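Local coordinates for ochratoxinase (Aspergillus niger, PDB 4C65), which hydrolyses ochratoxin A to ochratoxin alpha and L-phenylalanine as a zinc-dependent carboxypeptidase of the amidohydrolase superfamily, working as a homooctamer, at residues A286-S289 with V290-I293; T343-E346 with L347-A350; L399-I402 with K403-Q406. All blocks are in the same frame, centred on the assembly; numbering follows the deposited sequence.

Contact 1: A286-S289 with V290-I293; sequences ATRS and VIEI
Arg288 and Glu292 meet one helical turn apart because both side chains bend. Arg288 sets CG opposite its backbone N (chi1 -178°) and then turns at chi2, while Glu292 keeps CG beside its own N and kinks at chi2 (-65°). This brings Glu292 OE2 to 2.8 Å from Arg288 NE in a salt bridge. Arg288 NH2 adds a weak hydrogen bond of 3.1 Å to the same Glu292 OE2. NE meets OE2 on its anti side, somewhat out of the carboxylate plane, and the guanidinium and carboxylate planes stand 55° apart. With both nitrogens on one oxygen, this is not the flat bridge in which two nitrogens face two oxygens. Ile291 CG2 lies over one face of the guanidinium, toward its rim, 3.5 Å from Arg288 NH1. NH1 is hydrogen-bonded to Ala314 O and His317 ND1, which helps fix the rotation of the group, and Glu292 OE2 has a second salt bridge, to Arg353. Beneath these side chains the helical backbone is joined by Glu292 N to Arg288 O (3.0 Å) and Ile293 N to Ser289 O (2.9 Å). Thr287 OG1 is hydrogen-bonded to His265, a ligand of the second zinc ion. Helix 288-297 follows the short barrel strand 283-285; helix 304-327 packs on Arg288 and Ile291, and Phe349 of helix 344-354 on Arg288, Ser289 and Glu292.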
loop_
_atom_site.group_PDB
_atom_site.type_symbol
_atom_site.label_atom_id
_atom_site.label_comp_id
_atom_site.label_asym_id
_atom_site.label_seq_id
_atom_site.Cartn_x
_atom_site.Cartn_y
_atom_site.Cartn_z
ATOM N N ALA A 286 -19.028 -20.586 -33.410
ATOM C CA ALA A 286 -20.395 -20.502 -32.887
ATOM C C ALA A 286 -20.546 -20.890 -31.402
ATOM O O ALA A 286 -21.338 -20.292 -30.697
ATOM C CB ALA A 286 -21.326 -21.342 -33.758
ATOM N N THR A 287 -19.763 -21.869 -30.954
ATOM C CA THR A 287 -19.929 -22.512 -29.633
ATOM C C THR A 287 -21.375 -22.890 -29.351
ATOM O O THR A 287 -21.949 -22.503 -28.345
ATOM C CB THR A 287 -19.339 -21.679 -28.467
ATOM O OG1 THR A 287 -20.114 -20.505 -28.252
ATOM C CG2 THR A 287 -17.908 -21.257 -28.760
ATOM N N ARG A 288 -21.958 -23.679 -30.248
ATOM C CA ARG A 288 -23.359 -24.052 -30.138
ATOM C C ARG A 288 -23.587 -24.947 -28.941
ATOM O O ARG A 288 -24.688 -24.967 -28.398
ATOM C CB ARG A 288 -23.856 -24.723 -31.433
ATOM C CG ARG A 288 -25.340 -25.108 -31.447
ATOM C CD ARG A 288 -26.266 -23.913 -31.327
ATOM N NE ARG A 288 -27.649 -24.319 -31.153
ATOM C CZ ARG A 288 -28.688 -23.474 -31.097
ATOM N NH1 ARG A 288 -28.506 -22.158 -31.171
ATOM N NH2 ARG A 288 -29.909 -23.943 -30.951
ATOM N N SER A 289 -22.551 -25.665 -28.509
ATOM C CA SER A 289 -22.654 -26.548 -27.330
ATOM C C SER A 289 -23.183 -25.819 -26.102
ATOM O O SER A 289 -24.044 -26.322 -25.391
ATOM C CB SER A 289 -21.307 -27.173 -26.980
ATOM O OG SER A 289 -20.986 -28.225 -27.870
ATOM N N VAL A 290 -22.669 -24.631 -25.859
ATOM C CA VAL A 290 -23.049 -23.880 -24.703
ATOM C C VAL A 290 -24.529 -23.492 -24.716
ATOM O O VAL A 290 -25.212 -23.517 -23.681
ATOM C CB VAL A 290 -22.066 -22.700 -24.582
ATOM C CG1 VAL A 290 -22.693 -21.325 -24.763
ATOM C CG2 VAL A 290 -21.260 -22.778 -23.299
ATOM N N ILE A 291 -25.035 -23.145 -25.888
ATOM C CA ILE A 291 -26.469 -22.868 -26.054
ATOM C C ILE A 291 -27.285 -24.129 -25.807
ATOM O O ILE A 291 -28.342 -24.073 -25.178
ATOM C CB ILE A 291 -26.807 -22.299 -27.451
ATOM C CG1 ILE A 291 -26.597 -20.786 -27.500
ATOM C CG2 ILE A 291 -28.302 -22.338 -27.718
ATOM C CD1 ILE A 291 -25.262 -20.131 -27.633
ATOM N N GLU A 292 -26.804 -25.254 -26.325
ATOM C CA GLU A 292 -27.541 -26.505 -26.246
ATOM C C GLU A 292 -27.631 -26.996 -24.819
ATOM O O GLU A 292 -28.613 -27.612 -24.445
ATOM C CB GLU A 292 -26.909 -27.568 -27.148
ATOM C CG GLU A 292 -27.057 -27.306 -28.648
ATOM C CD GLU A 292 -28.506 -27.345 -29.124
ATOM O OE1 GLU A 292 -29.343 -28.005 -28.483
ATOM O OE2 GLU A 292 -28.800 -26.699 -30.143
ATOM N N ILE A 293 -26.615 -26.705 -24.012
ATOM C CA ILE A 293 -26.639 -27.098 -22.594
ATOM C C ILE A 293 -27.810 -26.466 -21.842
ATOM O O ILE A 293 -28.565 -27.168 -21.170
ATOM C CB ILE A 293 -25.314 -26.762 -21.876
ATOM C CG1 ILE A 293 -24.240 -27.753 -22.316
ATOM C CG2 ILE A 293 -25.479 -26.805 -20.357
ATOM C CD1 ILE A 293 -22.833 -27.295 -21.995
#

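Contact 2: T343-E346 with L347-A350; sequences TALE and LQFA
The Phe349 ring has Leu345 O over one face, and this oxygen lies 3.2 Å from Phe349 CD2. At the ring edge, near its plane, sits Glu346 OE1, 4.1 Å from Phe349 CD2. The Glu346 carboxylate is turned 75° to the ring. Leu345 and Phe349 lie side by side and point the same way, with Leu345 CB 3.9 Å from Phe349 CE2. Gln348 runs alongside Leu345 too; its CG lies opposite the backbone N (chi1 174°) and the chain is extended, so Gln348 OE1 reaches 3.8 Å from Leu345 CD2. That amide oxygen has its polar partner in Gln406. Leu345 O does double duty, since Phe349 N also bonds to it at 3.0 Å. Ala350 N is bonded to Glu346 O at 2.9 Å. Both Glu346 carboxylate oxygens are taken by the neighbouring helix 288-297, OE1 by Ser289 OG and OE2 by the backbone N of Arg288. The buried carboxylate would probably be stabilised by the start of that helix. Bonds and packing four residues apart are those of an alpha helix, here one of the TIM-barrel domain that follows strand 331-332 and the active-site residue Asp336.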
loop_
_atom_site.group_PDB
_atom_site.type_symbol
_atom_site.label_atom_id
_atom_site.label_comp_id
_atom_site.label_asym_id
_atom_site.label_seq_id
_atom_site.Cartn_x
_atom_site.Cartn_y
_atom_site.Cartn_z
ATOM N N THR A 343 -16.048 -31.944 -26.314
ATOM C CA THR A 343 -15.818 -31.184 -27.526
ATOM C C THR A 343 -16.391 -31.831 -28.819
ATOM O O THR A 343 -16.775 -31.129 -29.756
ATOM C CB THR A 343 -14.317 -30.911 -27.719
ATOM O OG1 THR A 343 -13.583 -32.137 -27.618
ATOM C CG2 THR A 343 -13.819 -29.899 -26.662
ATOM N N ALA A 344 -16.464 -33.163 -28.841
ATOM C CA ALA A 344 -16.969 -33.898 -30.009
ATOM C C ALA A 344 -18.411 -33.537 -30.344
ATOM O O ALA A 344 -18.799 -33.551 -31.509
ATOM C CB ALA A 344 -16.839 -35.400 -29.783
ATOM N N LEU A 345 -19.196 -33.190 -29.330
ATOM C CA LEU A 345 -20.561 -32.726 -29.532
ATOM C C LEU A 345 -20.670 -31.550 -30.504
ATOM O O LEU A 345 -21.696 -31.378 -31.175
ATOM C CB LEU A 345 -21.173 -32.280 -28.211
ATOM C CG LEU A 345 -21.830 -33.279 -27.265
ATOM C CD1 LEU A 345 -22.622 -32.540 -26.195
ATOM C CD2 LEU A 345 -22.779 -34.206 -28.001
ATOM N N GLU A 346 -19.657 -30.698 -30.522
ATOM C CA GLU A 346 -19.711 -29.516 -31.357
ATOM C C GLU A 346 -19.741 -29.906 -32.838
ATOM O O GLU A 346 -20.343 -29.191 -33.664
ATOM C CB GLU A 346 -18.530 -28.594 -31.060
ATOM C CG GLU A 346 -18.663 -27.199 -31.638
ATOM C CD GLU A 346 -19.835 -26.419 -31.057
ATOM O OE1 GLU A 346 -20.315 -26.753 -29.960
ATOM O OE2 GLU A 346 -20.259 -25.447 -31.718
ATOM N N LEU A 347 -19.087 -31.022 -33.172
ATOM C CA LEU A 347 -19.132 -31.528 -34.546
ATOM C C LEU A 347 -20.552 -31.974 -34.887
ATOM O O LEU A 347 -21.048 -31.684 -35.972
ATOM C CB LEU A 347 -18.138 -32.675 -34.749
ATOM C CG LEU A 347 -16.671 -32.254 -34.835
ATOM C CD1 LEU A 347 -15.794 -33.314 -34.219
ATOM C CD2 LEU A 347 -16.233 -31.990 -36.260
ATOM N N GLN A 348 -21.180 -32.677 -33.959
ATOM C CA GLN A 348 -22.564 -33.079 -34.106
ATOM C C GLN A 348 -23.473 -31.873 -34.369
ATOM O O GLN A 348 -24.281 -31.891 -35.280
ATOM C CB GLN A 348 -23.022 -33.804 -32.855
ATOM C CG GLN A 348 -24.491 -34.123 -32.871
ATOM C CD GLN A 348 -24.927 -34.980 -31.703
ATOM O OE1 GLN A 348 -24.174 -35.791 -31.165
ATOM N NE2 GLN A 348 -26.197 -34.868 -31.364
ATOM N N PHE A 349 -23.274 -30.800 -33.608
ATOM C CA PHE A 349 -24.103 -29.629 -33.764
ATOM C C PHE A 349 -23.811 -28.884 -35.041
ATOM O O PHE A 349 -24.721 -28.319 -35.625
ATOM C CB PHE A 349 -23.992 -28.697 -32.548
ATOM C CG PHE A 349 -24.421 -29.335 -31.247
ATOM C CD1 PHE A 349 -25.576 -30.089 -31.176
ATOM C CD2 PHE A 349 -23.672 -29.145 -30.085
ATOM C CE1 PHE A 349 -25.970 -30.658 -29.983
ATOM C CE2 PHE A 349 -24.054 -29.723 -28.891
ATOM C CZ PHE A 349 -25.207 -30.476 -28.841
ATOM N N ALA A 350 -22.560 -28.892 -35.488
ATOM C CA ALA A 350 -22.222 -28.311 -36.784
ATOM C C ALA A 350 -23.051 -28.939 -37.914
ATOM O O ALA A 350 -23.535 -28.240 -38.815
ATOM C CB ALA A 350 -20.753 -28.484 -37.062
#

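Contact 3: L399-I402 with K403-Q406; sequences LEDI and KVFQ
Ile402 and Phe405 form the tight, buried side of this turn, while Asp401 and Lys403 make up its solvent side. Ile402 carries CG1 opposite its backbone N (chi1 -157°), and CD1 comes within 4.0 Å of Phe405 CE2. The edge of the same ring meets Ile402 O, which is 3.4 Å from Phe405 CD2. Met62 and Leu65 of strand 60-67 and Ile362 of helix 358-365 also pack on Phe405. Val404 CG2 is set close against the backbone, 3.2 Å from Asp401 O. The outer side is held by polar groups. Lys403 N donates to Asp401 OD1 at 3.2 Å, approaching from above the carboxylate plane. Val404 N donates to Asp401 O at 3.1 Å, with a fairly straight N-H...O angle of 163°. The extended Lys403 chain passes the carboxylate, but Lys403 NZ ends 5.5 Å from Asp401 OD1, so the opposite charges do not touch. One water donates to Ile402 O at 2.9 Å and accepts from Gln406 NE2, tying the backbone to that amide. Together the two bonds to Asp401 make an Asx turn joined to a beta turn, an Asx motif. It lies at the 3-10 turn that runs on through Gln406, in the connection between strands 391-394 and 411-416.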
loop_
_atom_site.group_PDB
_atom_site.type_symbol
_atom_site.label_atom_id
_atom_site.label_comp_id
_atom_site.label_asym_id
_atom_site.label_seq_id
_atom_site.Cartn_x
_atom_site.Cartn_y
_atom_site.Cartn_z
ATOM N N LEU A 399 -17.693 -39.716 -41.662
ATOM C CA LEU A 399 -18.530 -39.110 -42.692
ATOM C C LEU A 399 -19.876 -39.809 -42.797
ATOM O O LEU A 399 -20.827 -39.211 -43.286
ATOM C CB LEU A 399 -17.824 -39.145 -44.049
ATOM C CG LEU A 399 -16.439 -38.515 -44.096
ATOM C CD1 LEU A 399 -15.836 -38.698 -45.470
ATOM C CD2 LEU A 399 -16.501 -37.045 -43.734
ATOM N N GLU A 400 -19.937 -41.062 -42.333
ATOM C CA GLU A 400 -21.202 -41.834 -42.257
ATOM C C GLU A 400 -21.926 -41.503 -40.985
ATOM O O GLU A 400 -23.126 -41.674 -40.927
ATOM C CB GLU A 400 -21.008 -43.374 -42.132
ATOM C CG GLU A 400 -21.769 -44.272 -43.084
ATOM C CD GLU A 400 -20.851 -44.699 -44.177
ATOM O OE1 GLU A 400 -19.899 -45.446 -43.846
ATOM O OE2 GLU A 400 -21.034 -44.272 -45.327
ATOM N N ASP A 401 -21.198 -41.107 -39.941
ATOM C CA ASP A 401 -21.798 -40.764 -38.648
ATOM C C ASP A 401 -20.858 -39.865 -37.863
ATOM O O ASP A 401 -19.851 -40.319 -37.303
ATOM C CB ASP A 401 -22.121 -42.038 -37.854
ATOM C CG ASP A 401 -22.838 -41.759 -36.531
ATOM O OD1 ASP A 401 -23.331 -40.630 -36.294
ATOM O OD2 ASP A 401 -22.915 -42.703 -35.714
ATOM N N ILE A 402 -21.215 -38.588 -37.783
ATOM C CA ILE A 402 -20.385 -37.605 -37.097
ATOM C C ILE A 402 -20.260 -37.851 -35.580
ATOM O O ILE A 402 -19.322 -37.381 -34.952
ATOM C CB ILE A 402 -20.877 -36.172 -37.391
ATOM C CG1 ILE A 402 -19.757 -35.153 -37.182
ATOM C CG2 ILE A 402 -22.117 -35.820 -36.579
ATOM C CD1 ILE A 402 -18.749 -35.119 -38.320
ATOM N N LYS A 403 -21.183 -38.616 -35.012
ATOM C CA LYS A 403 -21.142 -38.962 -33.595
ATOM C C LYS A 403 -20.043 -39.966 -33.234
ATOM O O LYS A 403 -19.849 -40.281 -32.065
ATOM C CB LYS A 403 -22.481 -39.551 -33.152
ATOM C CG LYS A 403 -23.647 -38.604 -33.278
ATOM C CD LYS A 403 -24.905 -39.242 -32.717
ATOM C CE LYS A 403 -26.103 -38.419 -33.092
ATOM N NZ LYS A 403 -27.350 -39.141 -32.771
ATOM N N VAL A 404 -19.369 -40.514 -34.237
ATOM C CA VAL A 404 -18.292 -41.468 -33.991
ATOM C C VAL A 404 -17.225 -40.871 -33.063
ATOM O O VAL A 404 -16.705 -41.559 -32.178
ATOM C CB VAL A 404 -17.678 -41.947 -35.326
ATOM C CG1 VAL A 404 -16.345 -42.632 -35.092
ATOM C CG2 VAL A 404 -18.633 -42.924 -36.016
ATOM N N PHE A 405 -16.955 -39.577 -33.233
ATOM C CA PHE A 405 -15.987 -38.868 -32.403
ATOM C C PHE A 405 -16.338 -38.853 -30.908
ATOM O O PHE A 405 -15.488 -38.591 -30.073
ATOM C CB PHE A 405 -15.846 -37.436 -32.880
ATOM C CG PHE A 405 -15.258 -37.305 -34.241
ATOM C CD1 PHE A 405 -13.929 -37.594 -34.465
ATOM C CD2 PHE A 405 -16.028 -36.857 -35.295
ATOM C CE1 PHE A 405 -13.375 -37.459 -35.726
ATOM C CE2 PHE A 405 -15.486 -36.722 -36.562
ATOM C CZ PHE A 405 -14.159 -37.028 -36.779
ATOM N N GLN A 406 -17.585 -39.137 -30.566
ATOM C CA GLN A 406 -17.998 -39.159 -29.166
ATOM C C GLN A 406 -17.636 -40.454 -28.434
ATOM O O GLN A 406 -17.866 -40.544 -27.230
ATOM C CB GLN A 406 -19.499 -38.872 -29.046
ATOM C CG GLN A 406 -19.831 -37.422 -29.380
ATOM C CD GLN A 406 -21.304 -37.210 -29.569
ATOM O OE1 GLN A 406 -22.109 -37.673 -28.767
ATOM N NE2 GLN A 406 -21.676 -36.536 -30.641
HETATM O O HOH W 1 -19.350 -36.089 -32.402
#

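Overall arrangement
The three contacts are in series along the chain, and contact 2 lies next to both others. Contacts 1 and 2 have centres about 9 Å apart and are joined by Ser289 OG to Glu346 OE1 (2.6 Å) and Arg288 N to Glu346 OE2 (2.9 Å). Contact 2 meets contact 3, again about 9 Å between centres, through Gln348 OE1 and Gln406 NE2 at 2.7 Å. Contacts 1 and 3 do not touch; their nearest atoms are about 9 Å apart. Contact 1 is nearest the zinc site, with the Thr287 side chain about 3 Å from those of His69 and His265. Glu346 is about 7 Å from Asp336, side chain to side chain. Contact 3 lies away from the annotated sites.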